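Local coordinates for protein integral membrane indolylacetylinositol arabinosyltransferase EmbB (Mycolicibacterium smegmatis MC2 155, PDB 7BVC) that probably transfers arabinose units in the membrane to build the arabinan of mycobacterial cell-wall arabinogalactan, and binds the drug ethambutol, at residues M612-F626 with S655-A669. Sequence-based numbering, arbitrary orientation.
Sequences MAFLSLVLFVLAFCF and SAIFFALSAIAALWA
Phe-658 receives Leu-622 over one face, with CD1 of Leu-622 offset toward the ring's rim, while Phe-626 meets the ring obliquely, the planes 44° apart. Phe-620 and Phe-659 lie side by side and touch edge to edge, each CE1 near the plane of the other ring and the two 3.8 Å apart. In both, CG is anti to the backbone N (chi1 -176° in Phe-620), which sends the rings off the same flank of the helix pair, where cardiolipin touches them. Above the six-membered ring of Trp-668 stands Met-612 SD, 4.7 Å from the centroid, a Met-aromatic contact; the bent Met-612 chain also brings CE to 3.6 Å from Trp-668 CE3.

The two helices, predicted to span the membrane, run antiparallel (164° between directions); small residues let their axes approach to 8.0 Å, with Ser-616 CB 3.8 Å from Ala-665 CB. At the centre two hydrogen bonds are reciprocal, Ser-662 OG to Ser-616 O (3.3 Å) and Ser-616 OG to Ser-662 O (3.2 Å). Phe-620 N and Ala-666 N, the helical donors to Ser-616 O and Ser-662 O, arrive from the opposite face of each carbonyl plane. Both serine hydroxyls thus find backbone acceptors within a buried apolar interface, beside the bound cardiolipin.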
loop_
_atom_site.group_PDB
_atom_site.type_symbol
_atom_site.label_atom_id
_atom_site.label_comp_id
_atom_site.label_asym_id
_atom_site.label_seq_id
_atom_site.Cartn_x
_atom_site.Cartn_y
_atom_site.Cartn_z
ATOM N N MET B 612 24.561 27.660 -3.399
ATOM C CA MET B 612 23.266 27.990 -2.814
ATOM C C MET B 612 22.207 26.964 -3.199
ATOM O O MET B 612 21.365 26.591 -2.374
ATOM C CB MET B 612 22.842 29.393 -3.241
ATOM C CG MET B 612 21.958 30.095 -2.236
ATOM S SD MET B 612 22.839 30.513 -0.725
ATOM C CE MET B 612 21.504 30.454 0.461
ATOM N N ALA B 613 22.235 26.490 -4.447
ATOM C CA ALA B 613 21.288 25.461 -4.865
ATOM C C ALA B 613 21.524 24.156 -4.115
ATOM O O ALA B 613 20.569 23.457 -3.751
ATOM C CB ALA B 613 21.386 25.240 -6.374
ATOM N N PHE B 614 22.789 23.811 -3.864
ATOM C CA PHE B 614 23.057 22.604 -3.089
ATOM C C PHE B 614 22.588 22.754 -1.646
ATOM O O PHE B 614 22.065 21.802 -1.056
ATOM C CB PHE B 614 24.543 22.254 -3.134
ATOM C CG PHE B 614 24.844 20.886 -2.602
ATOM C CD1 PHE B 614 24.495 19.759 -3.324
ATOM C CD2 PHE B 614 25.459 20.721 -1.375
ATOM C CE1 PHE B 614 24.760 18.499 -2.837
ATOM C CE2 PHE B 614 25.727 19.461 -0.885
ATOM C CZ PHE B 614 25.378 18.349 -1.618
ATOM N N LEU B 615 22.774 23.937 -1.057
ATOM C CA LEU B 615 22.237 24.188 0.278
ATOM C C LEU B 615 20.719 24.043 0.295
ATOM O O LEU B 615 20.147 23.478 1.238
ATOM C CB LEU B 615 22.650 25.580 0.751
ATOM C CG LEU B 615 22.204 25.988 2.153
ATOM C CD1 LEU B 615 22.766 25.030 3.183
ATOM C CD2 LEU B 615 22.633 27.412 2.452
ATOM N N SER B 616 20.053 24.563 -0.737
ATOM C CA SER B 616 18.607 24.397 -0.853
ATOM C C SER B 616 18.222 22.925 -0.906
ATOM O O SER B 616 17.258 22.505 -0.257
ATOM C CB SER B 616 18.098 25.126 -2.095
ATOM O OG SER B 616 16.705 24.941 -2.255
ATOM N N LEU B 617 18.960 22.127 -1.680
ATOM C CA LEU B 617 18.666 20.698 -1.765
ATOM C C LEU B 617 18.854 20.009 -0.416
ATOM O O LEU B 617 18.075 19.121 -0.044
ATOM C CB LEU B 617 19.550 20.047 -2.827
ATOM C CG LEU B 617 19.497 18.523 -2.935
ATOM C CD1 LEU B 617 18.082 18.056 -3.219
ATOM C CD2 LEU B 617 20.448 18.031 -4.011
ATOM N N VAL B 618 19.890 20.403 0.329
ATOM C CA VAL B 618 20.129 19.813 1.646
ATOM C C VAL B 618 18.972 20.132 2.589
ATOM O O VAL B 618 18.465 19.257 3.304
ATOM C CB VAL B 618 21.472 20.299 2.215
ATOM C CG1 VAL B 618 21.562 19.996 3.697
ATOM C CG2 VAL B 618 22.625 19.657 1.469
ATOM N N LEU B 619 18.543 21.394 2.609
ATOM C CA LEU B 619 17.408 21.756 3.454
ATOM C C LEU B 619 16.135 21.039 3.018
ATOM O O LEU B 619 15.306 20.671 3.859
ATOM C CB LEU B 619 17.205 23.270 3.445
ATOM C CG LEU B 619 18.266 24.069 4.204
ATOM C CD1 LEU B 619 18.301 25.509 3.733
ATOM C CD2 LEU B 619 18.015 24.002 5.699
ATOM N N PHE B 620 15.979 20.802 1.713
ATOM C CA PHE B 620 14.809 20.082 1.222
ATOM C C PHE B 620 14.800 18.639 1.707
ATOM O O PHE B 620 13.760 18.128 2.147
ATOM C CB PHE B 620 14.772 20.137 -0.305
ATOM C CG PHE B 620 13.550 19.510 -0.907
ATOM C CD1 PHE B 620 12.303 20.080 -0.730
ATOM C CD2 PHE B 620 13.651 18.350 -1.654
ATOM C CE1 PHE B 620 11.179 19.503 -1.285
ATOM C CE2 PHE B 620 12.530 17.771 -2.211
ATOM C CZ PHE B 620 11.294 18.347 -2.028
ATOM N N VAL B 621 15.946 17.958 1.639
ATOM C CA VAL B 621 15.960 16.570 2.097
ATOM C C VAL B 621 15.804 16.505 3.611
ATOM O O VAL B 621 15.217 15.552 4.138
ATOM C CB VAL B 621 17.224 15.825 1.621
ATOM C CG1 VAL B 621 17.305 15.837 0.103
ATOM C CG2 VAL B 621 18.474 16.401 2.239
ATOM N N LEU B 622 16.290 17.514 4.340
ATOM C CA LEU B 622 16.026 17.569 5.777
ATOM C C LEU B 622 14.532 17.686 6.055
ATOM O O LEU B 622 13.984 16.978 6.913
ATOM C CB LEU B 622 16.783 18.737 6.405
ATOM C CG LEU B 622 18.089 18.409 7.124
ATOM C CD1 LEU B 622 18.693 19.670 7.708
ATOM C CD2 LEU B 622 17.851 17.379 8.211
ATOM N N ALA B 623 13.859 18.594 5.340
ATOM C CA ALA B 623 12.413 18.738 5.481
ATOM C C ALA B 623 11.692 17.435 5.168
ATOM O O ALA B 623 10.700 17.095 5.821
ATOM C CB ALA B 623 11.907 19.854 4.569
ATOM N N PHE B 624 12.169 16.697 4.166
ATOM C CA PHE B 624 11.567 15.402 3.869
ATOM C C PHE B 624 11.787 14.420 5.015
ATOM O O PHE B 624 10.897 13.626 5.338
ATOM C CB PHE B 624 12.129 14.827 2.572
ATOM C CG PHE B 624 11.838 13.367 2.387
ATOM C CD1 PHE B 624 10.580 12.945 1.994
ATOM C CD2 PHE B 624 12.816 12.415 2.614
ATOM C CE1 PHE B 624 10.305 11.602 1.831
ATOM C CE2 PHE B 624 12.543 11.071 2.452
ATOM C CZ PHE B 624 11.288 10.665 2.060
ATOM N N CYS B 625 12.974 14.448 5.626
ATOM C CA CYS B 625 13.266 13.538 6.730
ATOM C C CYS B 625 12.342 13.790 7.913
ATOM O O CYS B 625 11.773 12.851 8.481
ATOM C CB CYS B 625 14.724 13.682 7.163
ATOM S SG CYS B 625 15.924 13.141 5.943
ATOM N N PHE B 626 12.182 15.053 8.302
ATOM C CA PHE B 626 11.468 15.389 9.529
ATOM C C PHE B 626 9.946 15.359 9.384
ATOM O O PHE B 626 9.252 15.918 10.241
ATOM C CB PHE B 626 11.912 16.759 10.040
ATOM C CG PHE B 626 12.958 16.689 11.107
ATOM C CD1 PHE B 626 12.600 16.537 12.432
ATOM C CD2 PHE B 626 14.301 16.766 10.787
ATOM C CE1 PHE B 626 13.557 16.468 13.419
ATOM C CE2 PHE B 626 15.265 16.696 11.771
ATOM C CZ PHE B 626 14.891 16.548 13.089
ATOM N N SER B 655 9.002 20.138 9.693
ATOM C CA SER B 655 9.297 20.028 8.270
ATOM C C SER B 655 8.883 21.283 7.514
ATOM O O SER B 655 9.492 21.619 6.493
ATOM C CB SER B 655 8.603 18.801 7.682
ATOM O OG SER B 655 7.196 18.930 7.761
ATOM N N ALA B 656 7.858 21.989 7.998
ATOM C CA ALA B 656 7.434 23.222 7.344
ATOM C C ALA B 656 8.494 24.308 7.474
ATOM O O ALA B 656 8.701 25.094 6.542
ATOM C CB ALA B 656 6.105 23.695 7.930
ATOM N N ILE B 657 9.180 24.365 8.616
ATOM C CA ILE B 657 10.236 25.356 8.800
ATOM C C ILE B 657 11.388 25.098 7.836
ATOM O O ILE B 657 11.904 26.023 7.196
ATOM C CB ILE B 657 10.710 25.356 10.263
ATOM C CG1 ILE B 657 9.537 25.652 11.197
ATOM C CG2 ILE B 657 11.819 26.369 10.462
ATOM C CD1 ILE B 657 9.920 25.707 12.656
ATOM N N PHE B 658 11.804 23.836 7.711
ATOM C CA PHE B 658 12.869 23.504 6.772
ATOM C C PHE B 658 12.434 23.729 5.333
ATOM O O PHE B 658 13.247 24.141 4.501
ATOM C CB PHE B 658 13.316 22.058 6.974
ATOM C CG PHE B 658 14.134 21.844 8.211
ATOM C CD1 PHE B 658 15.240 22.632 8.472
ATOM C CD2 PHE B 658 13.797 20.853 9.115
ATOM C CE1 PHE B 658 15.992 22.435 9.609
ATOM C CE2 PHE B 658 14.546 20.652 10.253
ATOM C CZ PHE B 658 15.645 21.444 10.501
ATOM N N PHE B 659 11.158 23.485 5.022
ATOM C CA PHE B 659 10.666 23.753 3.674
ATOM C C PHE B 659 10.682 25.246 3.367
ATOM O O PHE B 659 11.031 25.653 2.253
ATOM C CB PHE B 659 9.257 23.188 3.511
ATOM C CG PHE B 659 8.761 23.196 2.095
ATOM C CD1 PHE B 659 9.274 22.312 1.165
ATOM C CD2 PHE B 659 7.783 24.087 1.697
ATOM C CE1 PHE B 659 8.820 22.315 -0.138
ATOM C CE2 PHE B 659 7.326 24.096 0.395
ATOM C CZ PHE B 659 7.845 23.208 -0.522
ATOM N N ALA B 660 10.314 26.078 4.343
ATOM C CA ALA B 660 10.378 27.522 4.144
ATOM C C ALA B 660 11.816 27.988 3.955
ATOM O O ALA B 660 12.097 28.832 3.093
ATOM C CB ALA B 660 9.728 28.243 5.321
ATOM N N LEU B 661 12.743 27.450 4.753
ATOM C CA LEU B 661 14.149 27.804 4.585
ATOM C C LEU B 661 14.669 27.374 3.217
ATOM O O LEU B 661 15.437 28.101 2.578
ATOM C CB LEU B 661 14.985 27.177 5.698
ATOM C CG LEU B 661 14.719 27.671 7.120
ATOM C CD1 LEU B 661 15.439 26.798 8.129
ATOM C CD2 LEU B 661 15.140 29.121 7.269
ATOM N N SER B 662 14.250 26.197 2.748
ATOM C CA SER B 662 14.666 25.729 1.432
ATOM C C SER B 662 14.103 26.615 0.326
ATOM O O SER B 662 14.793 26.901 -0.657
ATOM C CB SER B 662 14.231 24.281 1.232
ATOM O OG SER B 662 14.301 23.917 -0.132
ATOM N N ALA B 663 12.850 27.051 0.467
ATOM C CA ALA B 663 12.273 27.962 -0.517
ATOM C C ALA B 663 13.012 29.293 -0.532
ATOM O O ALA B 663 13.239 29.875 -1.599
ATOM C CB ALA B 663 10.789 28.173 -0.228
ATOM N N ILE B 664 13.400 29.791 0.644
ATOM C CA ILE B 664 14.159 31.038 0.705
ATOM C C ILE B 664 15.516 30.869 0.031
ATOM O O ILE B 664 15.973 31.749 -0.711
ATOM C CB ILE B 664 14.300 31.506 2.164
ATOM C CG1 ILE B 664 12.947 31.969 2.706
ATOM C CG2 ILE B 664 15.323 32.622 2.274
ATOM C CD1 ILE B 664 12.993 32.438 4.138
ATOM N N ALA B 665 16.173 29.732 0.265
ATOM C CA ALA B 665 17.458 29.476 -0.379
ATOM C C ALA B 665 17.308 29.358 -1.893
ATOM O O ALA B 665 18.176 29.815 -2.645
ATOM C CB ALA B 665 18.092 28.211 0.197
ATOM N N ALA B 666 16.209 28.763 -2.357
ATOM C CA ALA B 666 15.984 28.649 -3.796
ATOM C C ALA B 666 15.726 30.012 -4.425
ATOM O O ALA B 666 16.205 30.291 -5.530
ATOM C CB ALA B 666 14.820 27.701 -4.074
ATOM N N LEU B 667 14.975 30.876 -3.738
ATOM C CA LEU B 667 14.771 32.231 -4.246
ATOM C C LEU B 667 16.081 33.006 -4.281
ATOM O O LEU B 667 16.336 33.773 -5.219
ATOM C CB LEU B 667 13.737 32.963 -3.393
ATOM C CG LEU B 667 12.306 32.432 -3.475
ATOM C CD1 LEU B 667 11.381 33.251 -2.592
ATOM C CD2 LEU B 667 11.824 32.434 -4.915
ATOM N N TRP B 668 16.929 32.817 -3.268
ATOM C CA TRP B 668 18.240 33.454 -3.266
ATOM C C TRP B 668 19.088 32.971 -4.437
ATOM O O TRP B 668 19.756 33.771 -5.106
ATOM C CB TRP B 668 18.937 33.171 -1.938
ATOM C CG TRP B 668 20.091 34.062 -1.623
ATOM C CD1 TRP B 668 20.812 34.820 -2.497
ATOM C CD2 TRP B 668 20.661 34.287 -0.332
ATOM N NE1 TRP B 668 21.798 35.501 -1.828
ATOM C CE2 TRP B 668 21.725 35.191 -0.497
ATOM C CE3 TRP B 668 20.374 33.810 0.949
ATOM C CZ2 TRP B 668 22.501 35.629 0.569
ATOM C CZ3 TRP B 668 21.146 34.245 2.007
ATOM C CH2 TRP B 668 22.196 35.145 1.811
ATOM N N ALA B 669 19.072 31.664 -4.703
ATOM C CA ALA B 669 19.832 31.126 -5.824
ATOM C C ALA B 669 19.303 31.652 -7.152
ATOM O O ALA B 669 20.082 31.944 -8.066
ATOM C CB ALA B 669 19.796 29.601 -5.799
#